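Local atomic coordinates of insecticidal crystal protein Cry7Cal (Bacillus thuringiensis, PDB entry 5ZI1), a protein that probably acts as an insecticidal pore-forming delta-endotoxin of the three-domain Cry family, recognising receptors in the insect gut. Residues Q252-D256 and D410-I414; L292-L296 and S456-D460; G429-V435 and V449-V455. One frame throughout, in Å; residues are numbered along the deposited sequence.

Contact 1 of 3, residues Q252-D256 and D410-I414; sequences QIFTD and DQLPI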
ATOM      1  N   GLN A 252       4.624  -3.875   1.846  1.00 41.70           N
ATOM      2  CA  GLN A 252       6.001  -3.403   1.914  1.00 43.90           C
ATOM      3  C   GLN A 252       6.541  -3.198   0.504  1.00 43.10           C
ATOM      4  O   GLN A 252       6.452  -4.100  -0.333  1.00 45.28           O
ATOM      5  CB  GLN A 252       6.866  -4.416   2.674  1.00 46.57           C
ATOM      6  CG  GLN A 252       8.372  -4.080   2.786  1.00 38.35           C
ATOM      7  CD  GLN A 252       9.107  -5.123   3.626  1.00 42.42           C
ATOM      8  OE1 GLN A 252       9.486  -4.861   4.767  1.00 45.22           O
ATOM      9  NE2 GLN A 252       9.278  -6.319   3.072  1.00 42.55           N
ATOM     10  N   ILE A 253       7.122  -2.027   0.241  1.00 47.01           N
ATOM     11  CA  ILE A 253       7.741  -1.768  -1.050  1.00 42.03           C
ATOM     12  C   ILE A 253       9.210  -1.407  -0.868  1.00 46.37           C
ATOM     13  O   ILE A 253       9.649  -0.979   0.208  1.00 42.70           O
ATOM     14  CB  ILE A 253       7.011  -0.671  -1.826  1.00 45.15           C
ATOM     15  CG1 ILE A 253       6.921   0.596  -1.003  1.00 41.19           C
ATOM     16  CG2 ILE A 253       5.620  -1.177  -2.278  1.00 43.28           C
ATOM     17  CD1 ILE A 253       5.950   1.598  -1.620  1.00 48.73           C
ATOM     18  N   PHE A 254       9.975  -1.588  -1.949  1.00 45.11           N
ATOM     19  CA  PHE A 254      11.431  -1.435  -1.922  1.00 45.81           C
ATOM     20  C   PHE A 254      11.887  -0.345  -2.869  1.00 43.40           C
ATOM     21  O   PHE A 254      11.456  -0.304  -4.026  1.00 40.86           O
ATOM     22  CB  PHE A 254      12.132  -2.747  -2.268  1.00 43.74           C
ATOM     23  CG  PHE A 254      12.073  -3.753  -1.146  1.00 48.84           C
ATOM     24  CD1 PHE A 254      10.893  -4.486  -0.910  1.00 41.69           C
ATOM     25  CD2 PHE A 254      13.164  -3.928  -0.292  1.00 43.93           C
ATOM     26  CE1 PHE A 254      10.820  -5.413   0.118  1.00 39.36           C
ATOM     27  CE2 PHE A 254      13.099  -4.843   0.748  1.00 43.24           C
ATOM     28  CZ  PHE A 254      11.918  -5.581   0.967  1.00 45.12           C
ATOM     29  N   THR A 255      12.752   0.539  -2.358  1.00 43.41           N
ATOM     30  CA  THR A 255      13.420   1.556  -3.157  1.00 42.40           C
ATOM     31  C   THR A 255      14.510   0.900  -4.004  1.00 44.50           C
ATOM     32  O   THR A 255      14.865  -0.269  -3.805  1.00 40.48           O
ATOM     33  CB  THR A 255      14.011   2.655  -2.258  1.00 49.30           C
ATOM     34  OG1 THR A 255      14.677   2.073  -1.125  1.00 44.21           O
ATOM     35  CG2 THR A 255      12.929   3.623  -1.757  1.00 39.92           C
ATOM     36  N   ASP A 256      15.038   1.656  -4.972  1.00 43.81           N
ATOM     37  CA  ASP A 256      16.019   1.080  -5.891  1.00 45.91           C
ATOM     38  C   ASP A 256      17.241   0.579  -5.123  1.00 42.08           C
ATOM     39  O   ASP A 256      17.606   1.142  -4.082  1.00 42.23           O
ATOM     40  CB  ASP A 256      16.463   2.099  -6.938  1.00 47.53           C
ATOM     41  CG  ASP A 256      15.330   2.530  -7.847  1.00 51.80           C
ATOM     42  OD1 ASP A 256      14.254   1.875  -7.814  1.00 51.81           O
ATOM     43  OD2 ASP A 256      15.515   3.518  -8.600  1.00 48.94           O
ATOM     44  N   ASP A 410      14.005  10.955  -2.532  1.00 51.69           N
ATOM     45  CA  ASP A 410      13.866  11.240  -3.952  1.00 54.52           C
ATOM     46  C   ASP A 410      13.028  10.199  -4.683  1.00 57.80           C
ATOM     47  O   ASP A 410      12.566  10.476  -5.793  1.00 63.29           O
ATOM     48  CB  ASP A 410      15.236  11.356  -4.603  1.00 58.70           C
ATOM     49  CG  ASP A 410      15.843  12.721  -4.390  1.00 68.50           C
ATOM     50  OD1 ASP A 410      15.205  13.720  -4.799  1.00 72.17           O
ATOM     51  OD2 ASP A 410      16.926  12.799  -3.772  1.00 69.15           O
ATOM     52  N   GLN A 411      12.844   9.011  -4.103  1.00 50.17           N
ATOM     53  CA  GLN A 411      11.876   8.046  -4.602  1.00 50.11           C
ATOM     54  C   GLN A 411      10.589   8.051  -3.790  1.00 54.21           C
ATOM     55  O   GLN A 411       9.513   7.825  -4.354  1.00 52.07           O
ATOM     56  CB  GLN A 411      12.474   6.637  -4.603  1.00 46.33           C
ATOM     57  CG  GLN A 411      13.603   6.451  -5.602  1.00 41.42           C
ATOM     58  CD  GLN A 411      14.490   5.263  -5.276  1.00 47.01           C
ATOM     59  OE1 GLN A 411      14.020   4.126  -5.173  1.00 44.34           O
ATOM     60  NE2 GLN A 411      15.795   5.524  -5.102  1.00 49.38           N
ATOM     61  N   LEU A 412      10.685   8.332  -2.487  1.00 50.84           N
ATOM     62  CA  LEU A 412       9.549   8.386  -1.570  1.00 44.94           C
ATOM     63  C   LEU A 412       9.576   9.746  -0.887  1.00 48.49           C
ATOM     64  O   LEU A 412      10.142   9.897   0.202  1.00 48.44           O
ATOM     65  CB  LEU A 412       9.611   7.257  -0.546  1.00 41.98           C
ATOM     66  CG  LEU A 412       9.533   5.816  -1.040  1.00 44.84           C
ATOM     67  CD1 LEU A 412       9.870   4.895   0.106  1.00 37.54           C
ATOM     68  CD2 LEU A 412       8.138   5.482  -1.642  1.00 41.56           C
ATOM     69  N   PRO A 413       8.968  10.756  -1.495  1.00 50.43           N
ATOM     70  CA  PRO A 413       9.154  12.126  -1.011  1.00 48.11           C
ATOM     71  C   PRO A 413       8.510  12.380   0.337  1.00 54.02           C
ATOM     72  O   PRO A 413       7.538  11.736   0.742  1.00 56.58           O
ATOM     73  CB  PRO A 413       8.506  12.980  -2.106  1.00 50.40           C
ATOM     74  CG  PRO A 413       7.570  12.053  -2.800  1.00 54.70           C
ATOM     75  CD  PRO A 413       8.231  10.714  -2.763  1.00 50.57           C
ATOM     76  N   ILE A 414       9.102  13.328   1.053  1.00 54.60           N
ATOM     77  CA  ILE A 414       8.589  13.798   2.325  1.00 55.24           C
ATOM     78  C   ILE A 414       8.371  15.298   2.209  1.00 60.10           C
ATOM     79  O   ILE A 414       8.740  15.934   1.223  1.00 60.18           O
ATOM     80  CB  ILE A 414       9.534  13.474   3.490  1.00 54.23           C
ATOM     81  CG1 ILE A 414      10.849  14.253   3.325  1.00 56.30           C
ATOM     82  CG2 ILE A 414       9.773  11.983   3.568  1.00 52.36           C
ATOM     83  CD1 ILE A 414      11.868  13.909   4.350  1.00 53.38           C
TER
HETATM   84  O   HOH W   1      17.470   3.800  -3.753  1.00 42.91           O
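The polar part of this contact is the side-chain amide of Q411, which engages D256 once directly and once through a water. D256 N donates to Q411 OE1 at 2.7 Å on an almost straight path (170°), approaching in the plane of the Q411 side-chain carbonyl, on a lone pair of OE1. At the amide's other end, Q411 NE2 gives a hydrogen to a water, and that water donates to D256 O at 2.7 Å. One amide thus serves both backbone groups of D256, which fixes its rotation. The D256 carboxylate lies obliquely beside it, the two planes 32° apart; its oxygens form salt bridges with R217 and R220. T255 OG1, between the backbone N and carbonyl carbon (chi1 44°), bonds to W452 NE1.

T255 CB and CG2 also lie against Q411 OE1, CB at 3.3 Å. Among apolar groups, T255 CG2 meets L412 CD1 at 3.8 Å, and I253 CD1 only grazes L412 CD2, at 4.5 Å.

Strand 252-254 is an outer strand of a three-stranded sheet in the middle domain. Helix 208-227, from the N-terminal helical domain, supplies both arginines and packs on I253, Q411 and L412, placing the contact at the domain interface.

Contact 2 of 3, residues L292-L296 and S456-D460; sequences LFQWL and SVRPD
F293 and W295, in the central beta-prism domain of this Cry toxin, present their rings to the chain at V457-P459. V457 CG1 sits over the centre of the F293 ring, a CH-pi contact 3.8 Å from the centroid and 12° off the normal. P459 CB makes a second CH-pi contact, over the face of the W295 six-membered ring, displaced toward its rim, 4.0 Å from the centroid. The opposite face of the indole receives F293 CE2, which lies 3.3 Å above the plane, so the tryptophan is held between a proline and a phenylalanine edge. Two backbone carbonyls, V457 O and R458 O, approach the indole edge near its plane.

Residues 292-296 lead into strand 294-306. The loop at 456-460 runs from the hairpin of strands 430-437 and 448-454 toward the C-terminal domain. No hydrogen bond joins the two segments directly. The phenylalanine extends toward V457 because its CG lies opposite the backbone N (chi1 -176°), and the two side chains meet from opposing directions. Polar groups find partners around them: W295 NE1 bonds to T325 OG1, and R458 O accepts from K475 NZ, beyond strand 468-472. The guanidinium of R431 packs against the indole as well. On the benzene side of the indole, W295 CZ2 lies 3.4 Å from P459 CA and 3.5 Å from R458 O.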
ATOM      1  N   LEU A 292       3.187 -11.740   8.733  1.00 47.54           N
ATOM      2  CA  LEU A 292       2.616 -10.779   9.665  1.00 44.35           C
ATOM      3  C   LEU A 292       3.381  -9.465   9.589  1.00 46.13           C
ATOM      4  O   LEU A 292       4.571  -9.434   9.264  1.00 44.33           O
ATOM      5  CB  LEU A 292       2.664 -11.356  11.076  1.00 45.64           C
ATOM      6  CG  LEU A 292       1.973 -12.730  11.124  1.00 50.83           C
ATOM      7  CD1 LEU A 292       2.166 -13.393  12.474  1.00 51.41           C
ATOM      8  CD2 LEU A 292       0.488 -12.581  10.796  1.00 42.90           C
ATOM      9  N   PHE A 293       2.697  -8.360   9.853  1.00 42.97           N
ATOM     10  CA  PHE A 293       3.360  -7.079   9.672  1.00 45.98           C
ATOM     11  C   PHE A 293       4.506  -6.948  10.686  1.00 50.10           C
ATOM     12  O   PHE A 293       4.392  -7.401  11.829  1.00 49.70           O
ATOM     13  CB  PHE A 293       2.336  -5.948   9.814  1.00 45.32           C
ATOM     14  CG  PHE A 293       2.909  -4.590   9.551  1.00 47.64           C
ATOM     15  CD1 PHE A 293       2.865  -4.045   8.278  1.00 39.88           C
ATOM     16  CD2 PHE A 293       3.547  -3.871  10.576  1.00 46.25           C
ATOM     17  CE1 PHE A 293       3.426  -2.775   8.016  1.00 46.02           C
ATOM     18  CE2 PHE A 293       4.115  -2.611  10.328  1.00 42.13           C
ATOM     19  CZ  PHE A 293       4.043  -2.058   9.055  1.00 44.74           C
ATOM     20  N   GLN A 294       5.628  -6.347  10.268  1.00 47.64           N
ATOM     21  CA  GLN A 294       6.849  -6.354  11.072  1.00 45.99           C
ATOM     22  C   GLN A 294       7.434  -4.958  11.216  1.00 47.72           C
ATOM     23  O   GLN A 294       7.551  -4.214  10.237  1.00 51.27           O
ATOM     24  CB  GLN A 294       7.925  -7.268  10.473  1.00 47.60           C
ATOM     25  CG  GLN A 294       7.579  -8.730  10.417  1.00 45.05           C
ATOM     26  CD  GLN A 294       8.707  -9.567   9.820  1.00 47.06           C
ATOM     27  OE1 GLN A 294       9.564 -10.060  10.535  1.00 52.24           O
ATOM     28  NE2 GLN A 294       8.702  -9.731   8.506  1.00 47.38           N
ATOM     29  N   TRP A 295       7.828  -4.618  12.439  1.00 46.56           N
ATOM     30  CA  TRP A 295       8.388  -3.313  12.764  1.00 44.96           C
ATOM     31  C   TRP A 295       9.895  -3.460  12.900  1.00 46.75           C
ATOM     32  O   TRP A 295      10.365  -4.350  13.615  1.00 46.63           O
ATOM     33  CB  TRP A 295       7.784  -2.760  14.052  1.00 39.60           C
ATOM     34  CG  TRP A 295       6.299  -2.728  13.983  1.00 49.34           C
ATOM     35  CD1 TRP A 295       5.440  -3.765  14.225  1.00 42.25           C
ATOM     36  CD2 TRP A 295       5.490  -1.616  13.592  1.00 43.65           C
ATOM     37  NE1 TRP A 295       4.147  -3.353  14.033  1.00 43.73           N
ATOM     38  CE2 TRP A 295       4.149  -2.041  13.640  1.00 43.40           C
ATOM     39  CE3 TRP A 295       5.771  -0.303  13.207  1.00 41.84           C
ATOM     40  CZ2 TRP A 295       3.088  -1.196  13.323  1.00 44.46           C
ATOM     41  CZ3 TRP A 295       4.730   0.537  12.908  1.00 43.75           C
ATOM     42  CH2 TRP A 295       3.395   0.087  12.961  1.00 46.16           C
ATOM     43  N   LEU A 296      10.643  -2.615  12.195  1.00 40.86           N
ATOM     44  CA  LEU A 296      12.098  -2.724  12.215  1.00 43.84           C
ATOM     45  C   LEU A 296      12.619  -2.187  13.539  1.00 42.51           C
ATOM     46  O   LEU A 296      12.369  -1.029  13.883  1.00 42.87           O
ATOM     47  CB  LEU A 296      12.695  -1.957  11.046  1.00 45.83           C
ATOM     48  CG  LEU A 296      14.194  -2.112  10.833  1.00 48.29           C
ATOM     49  CD1 LEU A 296      14.549  -3.573  10.762  1.00 45.10           C
ATOM     50  CD2 LEU A 296      14.615  -1.393   9.556  1.00 49.74           C
ATOM     51  N   SER A 456       0.224   4.708   7.510  1.00 43.40           N
ATOM     52  CA  SER A 456      -1.133   4.477   7.994  1.00 44.56           C
ATOM     53  C   SER A 456      -1.198   3.295   8.948  1.00 44.53           C
ATOM     54  O   SER A 456      -2.126   3.213   9.764  1.00 46.22           O
ATOM     55  CB  SER A 456      -2.091   4.240   6.825  1.00 43.73           C
ATOM     56  OG  SER A 456      -1.685   3.118   6.066  1.00 40.65           O
ATOM     57  N   VAL A 457      -0.250   2.364   8.862  1.00 43.75           N
ATOM     58  CA  VAL A 457      -0.207   1.288   9.841  1.00 44.08           C
ATOM     59  C   VAL A 457       0.223   1.857  11.183  1.00 49.44           C
ATOM     60  O   VAL A 457       1.252   2.537  11.284  1.00 45.77           O
ATOM     61  CB  VAL A 457       0.758   0.187   9.401  1.00 41.27           C
ATOM     62  CG1 VAL A 457       0.615  -1.017  10.338  1.00 39.68           C
ATOM     63  CG2 VAL A 457       0.518  -0.156   7.952  1.00 40.94           C
ATOM     64  N   ARG A 458      -0.542   1.569  12.206  1.00 47.75           N
ATOM     65  CA  ARG A 458      -0.296   2.092  13.519  1.00 43.62           C
ATOM     66  C   ARG A 458       0.222   0.985  14.429  1.00 46.36           C
ATOM     67  O   ARG A 458      -0.114  -0.186  14.239  1.00 41.77           O
ATOM     68  CB  ARG A 458      -1.576   2.717  14.076  1.00 50.55           C
ATOM     69  CG  ARG A 458      -2.171   3.806  13.153  1.00 50.56           C
ATOM     70  CD  ARG A 458      -1.073   4.765  12.648  1.00 52.00           C
ATOM     71  NE  ARG A 458      -0.295   5.286  13.780  1.00 60.82           N
ATOM     72  CZ  ARG A 458       0.964   5.724  13.719  1.00 54.42           C
ATOM     73  NH1 ARG A 458       1.564   6.159  14.829  1.00 56.91           N
ATOM     74  NH2 ARG A 458       1.625   5.733  12.562  1.00 52.70           N
ATOM     75  N   PRO A 459       1.119   1.300  15.366  1.00 50.51           N
ATOM     76  CA  PRO A 459       1.760   0.236  16.154  1.00 47.10           C
ATOM     77  C   PRO A 459       0.940  -0.281  17.324  1.00 45.93           C
ATOM     78  O   PRO A 459       1.353  -1.266  17.943  1.00 46.69           O
ATOM     79  CB  PRO A 459       3.063   0.891  16.628  1.00 46.14           C
ATOM     80  CG  PRO A 459       2.812   2.357  16.593  1.00 47.43           C
ATOM     81  CD  PRO A 459       1.853   2.575  15.443  1.00 53.40           C
ATOM     82  N   ASP A 460      -0.253   0.269  17.565  1.00 50.67           N
ATOM     83  CA  ASP A 460      -0.997  -0.088  18.767  0.51 51.54           C
ATOM     84  C   ASP A 460      -2.159  -1.046  18.546  1.00 55.12           C
ATOM     85  O   ASP A 460      -2.615  -1.650  19.524  1.00 57.06           O
ATOM     86  CB  ASP A 460      -1.554   1.167  19.449  0.51 53.16           C
ATOM     87  CG  ASP A 460      -0.480   2.006  20.075  0.51 51.55           C
ATOM     88  OD1 ASP A 460      -0.616   3.244  20.045  0.51 54.37           O
ATOM     89  OD2 ASP A 460       0.498   1.425  20.588  0.51 50.24           O
TER

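Contact 3 of 3, residues G429-V435 and V449-V455; sequences GHRLSYV and VLGWTHV
R431 and T453 form a hydrogen-bonded antiparallel pair: R431 N donates to T453 O at 2.8 Å, and T453 N returns a bond to R431 O. The same residues meet again through their side chains. The R431 chain bends at chi3 (64°), which takes NH1 back to T453 OG1, 2.7 Å away and near the guanidinium plane. Toward G429, V455 N donates to G429 O, and that oxygen also lies over the face of the H454 imidazole. H454 in turn directs its edge at the face of H430, a T-shaped pair with planes at 88° and centroids 5.2 Å apart. In the other direction, L432 CD1 sits over the six-membered ring of W452, 4.1 Å from its centroid. Beyond it the register slips by one residue: S433 N and Y434 N both donate to G451 O, a classic beta bulge, and G451 N answers to Y434 O at 2.9 Å.

Further out, Q252 OE1 bonds to S433 OG, R251 NH2 to H430 NE2, and S456 OG to H454 ND1. This hairpin is two strands of a three-stranded sheet of the beta-prism domain, and every residue of the contact is buried. T453 OG1 takes one NH1 hydrogen of R431, and H454 O and V457 O add weak bonds to NH1 and NH2. The salt bridge from NE to D353 OD1 probably offsets the charge of the buried arginine.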
ATOM      1  N   GLY A 429       5.034   9.544   4.268  1.00 52.08           N
ATOM      2  CA  GLY A 429       4.072   8.476   4.048  1.00 50.09           C
ATOM      3  C   GLY A 429       4.613   7.094   4.330  1.00 46.46           C
ATOM      4  O   GLY A 429       3.847   6.130   4.407  1.00 43.23           O
ATOM      5  N   HIS A 430       5.930   6.984   4.515  1.00 42.46           N
ATOM      6  CA  HIS A 430       6.568   5.683   4.617  1.00 41.82           C
ATOM      7  C   HIS A 430       7.636   5.702   5.703  1.00 45.07           C
ATOM      8  O   HIS A 430       8.191   6.750   6.051  1.00 51.88           O
ATOM      9  CB  HIS A 430       7.168   5.258   3.260  1.00 46.12           C
ATOM     10  CG  HIS A 430       6.135   4.904   2.221  1.00 50.65           C
ATOM     11  ND1 HIS A 430       5.537   5.848   1.407  1.00 50.93           N
ATOM     12  CD2 HIS A 430       5.590   3.711   1.874  1.00 42.90           C
ATOM     13  CE1 HIS A 430       4.675   5.251   0.601  1.00 48.53           C
ATOM     14  NE2 HIS A 430       4.688   3.954   0.865  1.00 49.45           N
ATOM     15  N   ARG A 431       7.931   4.517   6.229  1.00 40.89           N
ATOM     16  CA  ARG A 431       8.938   4.326   7.256  1.00 44.44           C
ATOM     17  C   ARG A 431       9.780   3.124   6.865  1.00 44.77           C
ATOM     18  O   ARG A 431       9.285   2.191   6.229  1.00 41.05           O
ATOM     19  CB  ARG A 431       8.311   4.091   8.657  1.00 46.35           C
ATOM     20  CG  ARG A 431       7.932   2.636   8.900  1.00 42.49           C
ATOM     21  CD  ARG A 431       7.421   2.352  10.283  1.00 41.53           C
ATOM     22  NE  ARG A 431       6.164   3.039  10.585  1.00 46.25           N
ATOM     23  CZ  ARG A 431       4.975   2.679  10.103  1.00 45.26           C
ATOM     24  NH1 ARG A 431       4.873   1.657   9.255  1.00 38.18           N
ATOM     25  NH2 ARG A 431       3.898   3.362  10.448  1.00 47.46           N
ATOM     26  N   LEU A 432      11.056   3.157   7.238  1.00 42.96           N
ATOM     27  CA  LEU A 432      11.945   2.063   6.878  1.00 42.50           C
ATOM     28  C   LEU A 432      11.513   0.805   7.602  1.00 42.77           C
ATOM     29  O   LEU A 432      11.163   0.840   8.785  1.00 47.40           O
ATOM     30  CB  LEU A 432      13.393   2.400   7.222  1.00 40.75           C
ATOM     31  CG  LEU A 432      14.519   1.440   6.825  1.00 41.32           C
ATOM     32  CD1 LEU A 432      14.737   1.355   5.320  1.00 37.26           C
ATOM     33  CD2 LEU A 432      15.820   1.926   7.485  1.00 41.27           C
ATOM     34  N   SER A 433      11.520  -0.318   6.886  1.00 40.71           N
ATOM     35  CA  SER A 433      11.105  -1.568   7.488  1.00 41.07           C
ATOM     36  C   SER A 433      12.055  -2.720   7.251  1.00 42.20           C
ATOM     37  O   SER A 433      12.002  -3.696   8.011  1.00 46.42           O
ATOM     38  CB  SER A 433       9.693  -1.966   7.001  1.00 41.47           C
ATOM     39  OG  SER A 433       9.591  -1.979   5.574  1.00 45.04           O
ATOM     40  N   TYR A 434      12.934  -2.654   6.260  1.00 36.78           N
ATOM     41  CA  TYR A 434      13.712  -3.842   5.951  1.00 41.29           C
ATOM     42  C   TYR A 434      15.000  -3.423   5.259  1.00 40.60           C
ATOM     43  O   TYR A 434      15.113  -2.310   4.741  1.00 38.84           O
ATOM     44  CB  TYR A 434      12.901  -4.831   5.068  1.00 41.97           C
ATOM     45  CG  TYR A 434      13.427  -6.244   5.189  1.00 42.06           C
ATOM     46  CD1 TYR A 434      13.042  -7.053   6.252  1.00 40.58           C
ATOM     47  CD2 TYR A 434      14.365  -6.741   4.291  1.00 40.06           C
ATOM     48  CE1 TYR A 434      13.553  -8.325   6.415  1.00 41.08           C
ATOM     49  CE2 TYR A 434      14.883  -8.028   4.441  1.00 45.61           C
ATOM     50  CZ  TYR A 434      14.463  -8.813   5.509  1.00 47.94           C
ATOM     51  OH  TYR A 434      14.955 -10.090   5.681  1.00 53.17           O
ATOM     52  N   VAL A 435      15.969  -4.336   5.254  1.00 39.39           N
ATOM     53  CA  VAL A 435      17.164  -4.212   4.420  1.00 40.01           C
ATOM     54  C   VAL A 435      17.445  -5.583   3.830  1.00 43.97           C
ATOM     55  O   VAL A 435      17.904  -6.482   4.546  1.00 46.31           O
ATOM     56  CB  VAL A 435      18.403  -3.724   5.189  1.00 42.51           C
ATOM     57  CG1 VAL A 435      19.511  -3.394   4.183  1.00 38.26           C
ATOM     58  CG2 VAL A 435      18.073  -2.533   6.110  1.00 36.78           C
ATOM     59  N   VAL A 449      19.189  -3.335  -0.329  1.00 42.46           N
ATOM     60  CA  VAL A 449      17.942  -2.773  -0.831  1.00 42.71           C
ATOM     61  C   VAL A 449      17.058  -2.464   0.364  1.00 41.24           C
ATOM     62  O   VAL A 449      16.890  -3.309   1.251  1.00 42.27           O
ATOM     63  CB  VAL A 449      17.223  -3.714  -1.814  1.00 44.33           C
ATOM     64  CG1 VAL A 449      16.174  -2.948  -2.585  1.00 45.09           C
ATOM     65  CG2 VAL A 449      18.193  -4.361  -2.756  1.00 41.05           C
ATOM     66  N   LEU A 450      16.500  -1.260   0.394  1.00 37.77           N
ATOM     67  CA  LEU A 450      15.736  -0.792   1.539  1.00 38.19           C
ATOM     68  C   LEU A 450      14.240  -1.045   1.326  1.00 43.49           C
ATOM     69  O   LEU A 450      13.698  -0.798   0.236  1.00 41.90           O
ATOM     70  CB  LEU A 450      16.026   0.693   1.786  1.00 40.31           C
ATOM     71  CG  LEU A 450      17.501   1.111   2.050  1.00 44.20           C
ATOM     72  CD1 LEU A 450      17.609   2.589   2.382  1.00 40.65           C
ATOM     73  CD2 LEU A 450      18.166   0.288   3.152  1.00 41.81           C
ATOM     74  N   GLY A 451      13.586  -1.557   2.363  1.00 41.38           N
ATOM     75  CA  GLY A 451      12.150  -1.832   2.347  1.00 42.00           C
ATOM     76  C   GLY A 451      11.427  -0.898   3.302  1.00 43.78           C
ATOM     77  O   GLY A 451      11.928  -0.602   4.400  1.00 43.84           O
ATOM     78  N   TRP A 452      10.255  -0.433   2.866  1.00 39.69           N
ATOM     79  CA  TRP A 452       9.453   0.578   3.542  1.00 38.78           C
ATOM     80  C   TRP A 452       8.023   0.085   3.743  1.00 41.29           C
ATOM     81  O   TRP A 452       7.466  -0.605   2.875  1.00 40.44           O
ATOM     82  CB  TRP A 452       9.427   1.868   2.710  1.00 40.90           C
ATOM     83  CG  TRP A 452      10.792   2.353   2.330  1.00 43.57           C
ATOM     84  CD1 TRP A 452      11.558   1.911   1.307  1.00 42.58           C
ATOM     85  CD2 TRP A 452      11.555   3.365   3.001  1.00 40.13           C
ATOM     86  NE1 TRP A 452      12.761   2.586   1.289  1.00 45.53           N
ATOM     87  CE2 TRP A 452      12.779   3.485   2.320  1.00 41.61           C
ATOM     88  CE3 TRP A 452      11.314   4.184   4.107  1.00 43.14           C
ATOM     89  CZ2 TRP A 452      13.767   4.400   2.706  1.00 46.12           C
ATOM     90  CZ3 TRP A 452      12.301   5.094   4.496  1.00 45.57           C
ATOM     91  CH2 TRP A 452      13.509   5.191   3.792  1.00 43.30           C
ATOM     92  N   THR A 453       7.419   0.468   4.871  1.00 38.85           N
ATOM     93  CA  THR A 453       5.992   0.272   5.112  1.00 38.39           C
ATOM     94  C   THR A 453       5.294   1.623   5.256  1.00 40.61           C
ATOM     95  O   THR A 453       5.919   2.639   5.569  1.00 45.71           O
ATOM     96  CB  THR A 453       5.735  -0.574   6.355  1.00 39.74           C
ATOM     97  OG1 THR A 453       6.293   0.083   7.517  1.00 45.99           O
ATOM     98  CG2 THR A 453       6.315  -1.979   6.176  1.00 33.28           C
ATOM     99  N   HIS A 454       3.984   1.611   5.020  1.00 42.18           N
ATOM    100  CA  HIS A 454       3.161   2.815   4.956  1.00 41.79           C
ATOM    101  C   HIS A 454       2.801   3.306   6.352  1.00 44.70           C
ATOM    102  O   HIS A 454       2.519   2.509   7.251  1.00 48.29           O
ATOM    103  CB  HIS A 454       1.885   2.502   4.170  1.00 42.30           C
ATOM    104  CG  HIS A 454       1.140   3.706   3.693  1.00 38.59           C
ATOM    105  ND1 HIS A 454       0.014   4.184   4.328  1.00 42.91           N
ATOM    106  CD2 HIS A 454       1.337   4.507   2.621  1.00 43.32           C
ATOM    107  CE1 HIS A 454      -0.440   5.243   3.683  1.00 44.52           C
ATOM    108  NE2 HIS A 454       0.341   5.457   2.637  1.00 49.71           N
ATOM    109  N   VAL A 455       2.802   4.630   6.540  1.00 44.77           N
ATOM    110  CA  VAL A 455       2.621   5.180   7.884  1.00 44.54           C
ATOM    111  C   VAL A 455       1.175   5.092   8.375  1.00 50.12           C
ATOM    112  O   VAL A 455       0.917   5.314   9.569  1.00 44.89           O
ATOM    113  CB  VAL A 455       3.212   6.612   7.908  1.00 50.88           C
ATOM    114  CG1 VAL A 455       2.936   7.348   9.217  1.00 47.73           C
ATOM    115  CG2 VAL A 455       4.716   6.537   7.702  1.00 45.16           C
TER

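Overall arrangement
All three contacts lie in the central domain. Contacts 1 and 3 share one three-stranded antiparallel sheet, 252-254 beside 448-454 beside 430-437; their centres are 8 Å apart, and I253 O and W452 N probably hydrogen-bond across the join. Contact 2 lies on the other side of the hairpin, its centre about 11 Å from that of contact 3 and 17 Å from that of contact 1. Along the chain contact 1 closes before contact 3 opens, contact 3 is nested within the loop closed by contact 2, and contacts 1 and 2 interleave. The hairpin thus links the face toward the N-terminal helices with the loop leading to the C-terminal domain.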